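Local atomic coordinates of 2-dehydropantoate 2-reductase, putative (PDB entry 2EW2), a protein that probably catalyses the NADPH-dependent reduction of 2-dehydropantoate (ketopantoate) to (R)-pantoate, a step in the biosynthesis of pantothenate. Residues Q95-L107 with L117-T131. Numbering follows the deposited sequence.
Sequences QPMITEKTYVLCL and LEKYVPKENILVGIT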
loop_
_atom_site.group_PDB
_atom_site.type_symbol
_atom_site.label_atom_id
_atom_site.label_comp_id
_atom_site.label_asym_id
_atom_site.label_seq_id
_atom_site.Cartn_x
_atom_site.Cartn_y
_atom_site.Cartn_z
ATOM N N GLN B 95 6.731 -3.494 37.325
ATOM C CA GLN B 95 8.153 -3.236 37.590
ATOM C C GLN B 95 8.631 -3.419 39.035
ATOM O O GLN B 95 9.693 -3.999 39.231
ATOM C CB GLN B 95 8.554 -1.836 37.132
ATOM C CG GLN B 95 8.880 -1.778 35.669
ATOM C CD GLN B 95 9.472 -0.447 35.282
ATOM O OE1 GLN B 95 10.648 -0.371 34.944
ATOM N NE2 GLN B 95 8.660 0.608 35.332
ATOM N N PRO B 96 7.877 -2.919 40.044
ATOM C CA PRO B 96 8.350 -3.171 41.421
ATOM C C PRO B 96 8.590 -4.654 41.770
ATOM O O PRO B 96 9.312 -4.952 42.728
ATOM C CB PRO B 96 7.231 -2.582 42.301
ATOM C CG PRO B 96 6.578 -1.553 41.433
ATOM C CD PRO B 96 6.646 -2.109 40.034
HETATM N N MSE B 97 8.030 -5.574 40.982
HETATM C CA MSE B 97 8.184 -7.000 41.267
HETATM C C MSE B 97 9.338 -7.622 40.502
HETATM O O MSE B 97 9.637 -8.803 40.675
HETATM C CB MSE B 97 6.882 -7.764 40.980
HETATM C CG MSE B 97 5.715 -7.241 41.786
HETATM SE SE MSE B 97 4.053 -8.185 41.310
HETATM C CE MSE B 97 4.263 -9.782 42.438
ATOM N N ILE B 98 9.988 -6.808 39.677
ATOM C CA ILE B 98 11.065 -7.265 38.813
ATOM C C ILE B 98 12.426 -6.902 39.418
ATOM O O ILE B 98 12.627 -5.774 39.862
ATOM C CB ILE B 98 10.948 -6.638 37.379
ATOM C CG1 ILE B 98 9.617 -7.034 36.731
ATOM C CG2 ILE B 98 12.132 -7.053 36.486
ATOM C CD1 ILE B 98 9.255 -6.225 35.458
ATOM N N THR B 99 13.336 -7.870 39.450
ATOM C CA THR B 99 14.754 -7.601 39.712
ATOM C C THR B 99 15.553 -8.007 38.478
ATOM O O THR B 99 14.980 -8.509 37.487
ATOM C CB THR B 99 15.296 -8.395 40.926
ATOM O OG1 THR B 99 15.502 -9.772 40.569
ATOM C CG2 THR B 99 14.355 -8.311 42.119
ATOM N N GLU B 100 16.876 -7.843 38.570
ATOM C CA GLU B 100 17.818 -8.295 37.556
ATOM C C GLU B 100 17.712 -9.788 37.299
ATOM O O GLU B 100 18.092 -10.245 36.232
ATOM C CB GLU B 100 19.261 -7.973 37.991
ATOM C CG GLU B 100 19.456 -8.049 39.519
ATOM C CD GLU B 100 20.893 -8.252 39.934
ATOM O OE1 GLU B 100 21.804 -7.773 39.216
ATOM O OE2 GLU B 100 21.104 -8.905 40.987
ATOM N N LYS B 101 17.226 -10.550 38.282
ATOM C CA LYS B 101 17.104 -12.007 38.148
ATOM C C LYS B 101 15.713 -12.478 37.660
ATOM O O LYS B 101 15.485 -13.669 37.515
ATOM C CB LYS B 101 17.486 -12.717 39.466
ATOM C CG LYS B 101 18.943 -12.442 39.949
ATOM C CD LYS B 101 19.262 -13.231 41.235
ATOM C CE LYS B 101 20.762 -13.157 41.650
ATOM N NZ LYS B 101 21.726 -13.591 40.569
ATOM N N THR B 102 14.791 -11.550 37.423
ATOM C CA THR B 102 13.449 -11.896 36.979
ATOM C C THR B 102 13.403 -12.250 35.490
ATOM O O THR B 102 13.958 -11.530 34.675
ATOM C CB THR B 102 12.456 -10.775 37.286
ATOM O OG1 THR B 102 12.506 -10.476 38.685
ATOM C CG2 THR B 102 11.045 -11.217 36.945
ATOM N N TYR B 103 12.758 -13.369 35.159
ATOM C CA TYR B 103 12.528 -13.772 33.780
ATOM C C TYR B 103 11.065 -13.574 33.431
ATOM O O TYR B 103 10.202 -13.564 34.313
ATOM C CB TYR B 103 12.898 -15.246 33.581
ATOM C CG TYR B 103 14.385 -15.507 33.454
ATOM C CD1 TYR B 103 15.243 -15.403 34.560
ATOM C CD2 TYR B 103 14.939 -15.893 32.216
ATOM C CE1 TYR B 103 16.632 -15.668 34.418
ATOM C CE2 TYR B 103 16.294 -16.152 32.076
ATOM C CZ TYR B 103 17.130 -16.052 33.175
ATOM O OH TYR B 103 18.477 -16.300 32.996
ATOM N N VAL B 104 10.784 -13.382 32.146
ATOM C CA VAL B 104 9.396 -13.343 31.671
ATOM C C VAL B 104 9.204 -14.413 30.583
ATOM O O VAL B 104 10.080 -14.619 29.710
ATOM C CB VAL B 104 8.976 -11.913 31.165
ATOM C CG1 VAL B 104 9.925 -11.438 30.069
ATOM C CG2 VAL B 104 7.517 -11.895 30.642
ATOM N N LEU B 105 8.083 -15.121 30.671
ATOM C CA LEU B 105 7.666 -16.062 29.643
ATOM C C LEU B 105 6.470 -15.441 28.943
ATOM O O LEU B 105 5.384 -15.324 29.523
ATOM C CB LEU B 105 7.275 -17.434 30.222
ATOM C CG LEU B 105 6.643 -18.423 29.217
ATOM C CD1 LEU B 105 7.613 -18.781 28.063
ATOM C CD2 LEU B 105 6.105 -19.679 29.897
ATOM N N CYS B 106 6.681 -15.023 27.702
ATOM C CA CYS B 106 5.634 -14.364 26.936
ATOM C C CYS B 106 4.811 -15.414 26.215
ATOM O O CYS B 106 5.346 -16.159 25.394
ATOM C CB CYS B 106 6.238 -13.387 25.934
ATOM S SG CYS B 106 4.979 -12.456 25.014
ATOM N N LEU B 107 3.515 -15.470 26.537
ATOM C CA LEU B 107 2.613 -16.432 25.901
ATOM C C LEU B 107 1.631 -15.808 24.911
ATOM O O LEU B 107 0.729 -16.485 24.436
ATOM C CB LEU B 107 1.856 -17.259 26.943
ATOM C CG LEU B 107 2.739 -18.116 27.862
ATOM C CD1 LEU B 107 1.859 -18.943 28.787
ATOM C CD2 LEU B 107 3.623 -19.020 27.043
ATOM N N LEU B 117 8.711 -5.828 26.325
ATOM C CA LEU B 117 9.133 -6.483 27.564
ATOM C C LEU B 117 10.539 -6.057 27.970
ATOM O O LEU B 117 10.794 -5.831 29.156
ATOM C CB LEU B 117 9.011 -8.025 27.462
ATOM C CG LEU B 117 7.586 -8.585 27.299
ATOM C CD1 LEU B 117 7.566 -10.092 27.020
ATOM C CD2 LEU B 117 6.727 -8.250 28.522
ATOM N N GLU B 118 11.431 -5.906 26.992
ATOM C CA GLU B 118 12.833 -5.580 27.284
ATOM C C GLU B 118 13.034 -4.188 27.912
ATOM O O GLU B 118 14.098 -3.896 28.451
ATOM C CB GLU B 118 13.748 -5.810 26.067
ATOM C CG GLU B 118 13.761 -4.683 25.046
ATOM C CD GLU B 118 14.597 -5.011 23.802
ATOM O OE1 GLU B 118 15.547 -5.836 23.915
ATOM O OE2 GLU B 118 14.301 -4.438 22.708
ATOM N N LYS B 119 11.996 -3.353 27.864
ATOM C CA LYS B 119 12.005 -2.087 28.587
ATOM C C LYS B 119 11.956 -2.291 30.099
ATOM O O LYS B 119 12.380 -1.422 30.858
ATOM C CB LYS B 119 10.814 -1.233 28.158
ATOM C CG LYS B 119 10.836 -0.805 26.700
ATOM C CD LYS B 119 10.028 0.469 26.523
ATOM C CE LYS B 119 8.560 0.188 26.452
ATOM N NZ LYS B 119 7.776 1.465 26.499
ATOM N N TYR B 120 11.432 -3.443 30.526
ATOM C CA TYR B 120 11.085 -3.674 31.921
ATOM C C TYR B 120 11.824 -4.856 32.533
ATOM O O TYR B 120 12.047 -4.891 33.738
ATOM C CB TYR B 120 9.565 -3.849 32.052
ATOM C CG TYR B 120 8.812 -2.687 31.447
ATOM C CD1 TYR B 120 7.999 -2.858 30.327
ATOM C CD2 TYR B 120 8.961 -1.401 31.961
ATOM C CE1 TYR B 120 7.305 -1.780 29.770
ATOM C CE2 TYR B 120 8.303 -0.316 31.393
ATOM C CZ TYR B 120 7.471 -0.516 30.304
ATOM O OH TYR B 120 6.798 0.560 29.759
ATOM N N VAL B 121 12.196 -5.812 31.686
ATOM C CA VAL B 121 12.869 -7.039 32.087
ATOM C C VAL B 121 14.154 -7.082 31.279
ATOM O O VAL B 121 14.140 -6.732 30.092
ATOM C CB VAL B 121 11.992 -8.300 31.762
ATOM C CG1 VAL B 121 12.676 -9.587 32.202
ATOM C CG2 VAL B 121 10.590 -8.201 32.413
ATOM N N PRO B 122 15.277 -7.511 31.896
ATOM C CA PRO B 122 16.506 -7.590 31.113
ATOM C C PRO B 122 16.298 -8.448 29.859
ATOM O O PRO B 122 15.686 -9.510 29.945
ATOM C CB PRO B 122 17.481 -8.296 32.068
ATOM C CG PRO B 122 16.955 -8.009 33.438
ATOM C CD PRO B 122 15.476 -7.956 33.295
ATOM N N LYS B 123 16.812 -7.998 28.712
ATOM C CA LYS B 123 16.599 -8.704 27.430
ATOM C C LYS B 123 17.077 -10.158 27.457
ATOM O O LYS B 123 16.515 -11.014 26.769
ATOM C CB LYS B 123 17.248 -7.935 26.260
ATOM C CG LYS B 123 16.889 -8.456 24.852
ATOM C CD LYS B 123 17.644 -7.696 23.730
ATOM C CE LYS B 123 17.006 -7.943 22.347
ATOM N NZ LYS B 123 17.490 -7.001 21.295
ATOM N N GLU B 124 18.089 -10.439 28.280
ATOM C CA GLU B 124 18.655 -11.794 28.395
ATOM C C GLU B 124 17.704 -12.786 29.073
ATOM O O GLU B 124 17.887 -14.014 28.972
ATOM C CB GLU B 124 19.968 -11.742 29.203
ATOM C CG GLU B 124 21.101 -10.943 28.555
ATOM C CD GLU B 124 21.049 -9.458 28.860
ATOM O OE1 GLU B 124 20.230 -9.019 29.711
ATOM O OE2 GLU B 124 21.846 -8.725 28.239
ATOM N N ASN B 125 16.706 -12.236 29.767
ATOM C CA ASN B 125 15.803 -13.003 30.627
ATOM C C ASN B 125 14.425 -13.183 30.010
ATOM O O ASN B 125 13.465 -13.482 30.703
ATOM C CB ASN B 125 15.612 -12.297 31.992
ATOM C CG ASN B 125 16.895 -12.169 32.803
ATOM O OD1 ASN B 125 17.979 -12.548 32.356
ATOM N ND2 ASN B 125 16.770 -11.593 34.007
ATOM N N ILE B 126 14.314 -12.989 28.705
ATOM C CA ILE B 126 13.023 -13.136 28.057
ATOM C C ILE B 126 12.888 -14.494 27.373
ATOM O O ILE B 126 13.734 -14.881 26.546
ATOM C CB ILE B 126 12.755 -11.979 27.056
ATOM C CG1 ILE B 126 12.809 -10.628 27.796
ATOM C CG2 ILE B 126 11.376 -12.169 26.367
ATOM C CD1 ILE B 126 12.829 -9.450 26.850
ATOM N N LEU B 127 11.814 -15.196 27.723
ATOM C CA LEU B 127 11.456 -16.482 27.104
ATOM C C LEU B 127 10.174 -16.304 26.312
ATOM O O LEU B 127 9.323 -15.472 26.666
ATOM C CB LEU B 127 11.205 -17.555 28.179
ATOM C CG LEU B 127 12.134 -17.630 29.402
ATOM C CD1 LEU B 127 11.673 -18.687 30.422
ATOM C CD2 LEU B 127 13.546 -17.884 28.970
ATOM N N VAL B 128 10.005 -17.097 25.264
ATOM C CA VAL B 128 8.755 -17.037 24.503
ATOM C C VAL B 128 8.140 -18.427 24.489
ATOM O O VAL B 128 8.854 -19.420 24.445
ATOM C CB VAL B 128 8.999 -16.453 23.076
ATOM C CG1 VAL B 128 10.040 -17.264 22.300
ATOM C CG2 VAL B 128 7.713 -16.319 22.307
ATOM N N GLY B 129 6.822 -18.509 24.552
ATOM C CA GLY B 129 6.219 -19.824 24.436
ATOM C C GLY B 129 4.874 -19.839 23.758
ATOM O O GLY B 129 4.295 -18.790 23.468
ATOM N N ILE B 130 4.389 -21.045 23.515
ATOM C CA ILE B 130 3.093 -21.249 22.903
ATOM C C ILE B 130 2.364 -22.202 23.833
ATOM O O ILE B 130 2.912 -23.244 24.217
ATOM C CB ILE B 130 3.227 -21.850 21.476
ATOM C CG1 ILE B 130 4.004 -20.901 20.565
ATOM C CG2 ILE B 130 1.847 -22.148 20.861
ATOM C CD1 ILE B 130 4.517 -21.572 19.306
ATOM N N THR B 131 1.152 -21.831 24.222
ATOM C CA THR B 131 0.330 -22.719 25.034
ATOM C C THR B 131 -0.767 -23.364 24.188
ATOM O O THR B 131 -1.491 -22.677 23.466
ATOM C CB THR B 131 -0.245 -22.020 26.290
ATOM O OG1 THR B 131 -1.083 -22.935 26.985
ATOM C CG2 THR B 131 -1.058 -20.768 25.951
HETATM O O HOH W 1 12.091 -2.772 35.469
HETATM O O HOH W 2 19.665 -15.108 30.958
HETATM O O HOH W 3 0.339 -19.058 23.324
#
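The amide of N125 lies stacked on the ring of Y103, the two planes only 11° apart, while its nitrogen bridges two carbonyls of the turn before strand 103-106. ND2 of N125 donates to O of E100 and to O of T102, each at 2.9 Å; both acceptors lie close to the amide plane, so the pair of bonds fixes the rotation of the amide. ND2 stands above the plane of each carbonyl, and the bond to E100 is the more bent (136° at the hydrogen). The N125 torsion, with CG anti to the carbonyl carbon (chi1 -63°), lays the amide along the ring. CB of N125 sits over the ring face, 3.7 Å from the centroid, a CH-pi contact. One water links OH of Y103 to O of E124, and F163 stacks on the same tyrosine. T99 to T102 form a type I turn, in which N of T99 also donates to OG1 of T102 and OG1 of T99 accepts from N of K101, an ST turn.

Beyond this junction the strands run parallel. N of V104 donates to O of N125, and O of V104 accepts from N of L127 at 2.7 Å. C106 continues the ladder, its N bonded to O of L127 and its O to N of G129. On one face CG1 of V104 meets CG1 of I126, the two side chains lying side by side, and also CG1 of V121; CD1 of L117 packs on CB of C106 at 3.7 Å, and F91 of helix 84-94 touches V104 and L117. On the other face CD1 of L105 lies against CB of L127 and reaches the backbone N of G129 at 3.6 Å. Strand 103-106, helix 114-117 and strand 126-131 thus make a beta-alpha-beta unit with neighbouring parallel strands, part of the Rossmann-type domain of the ketopantoate reductase family.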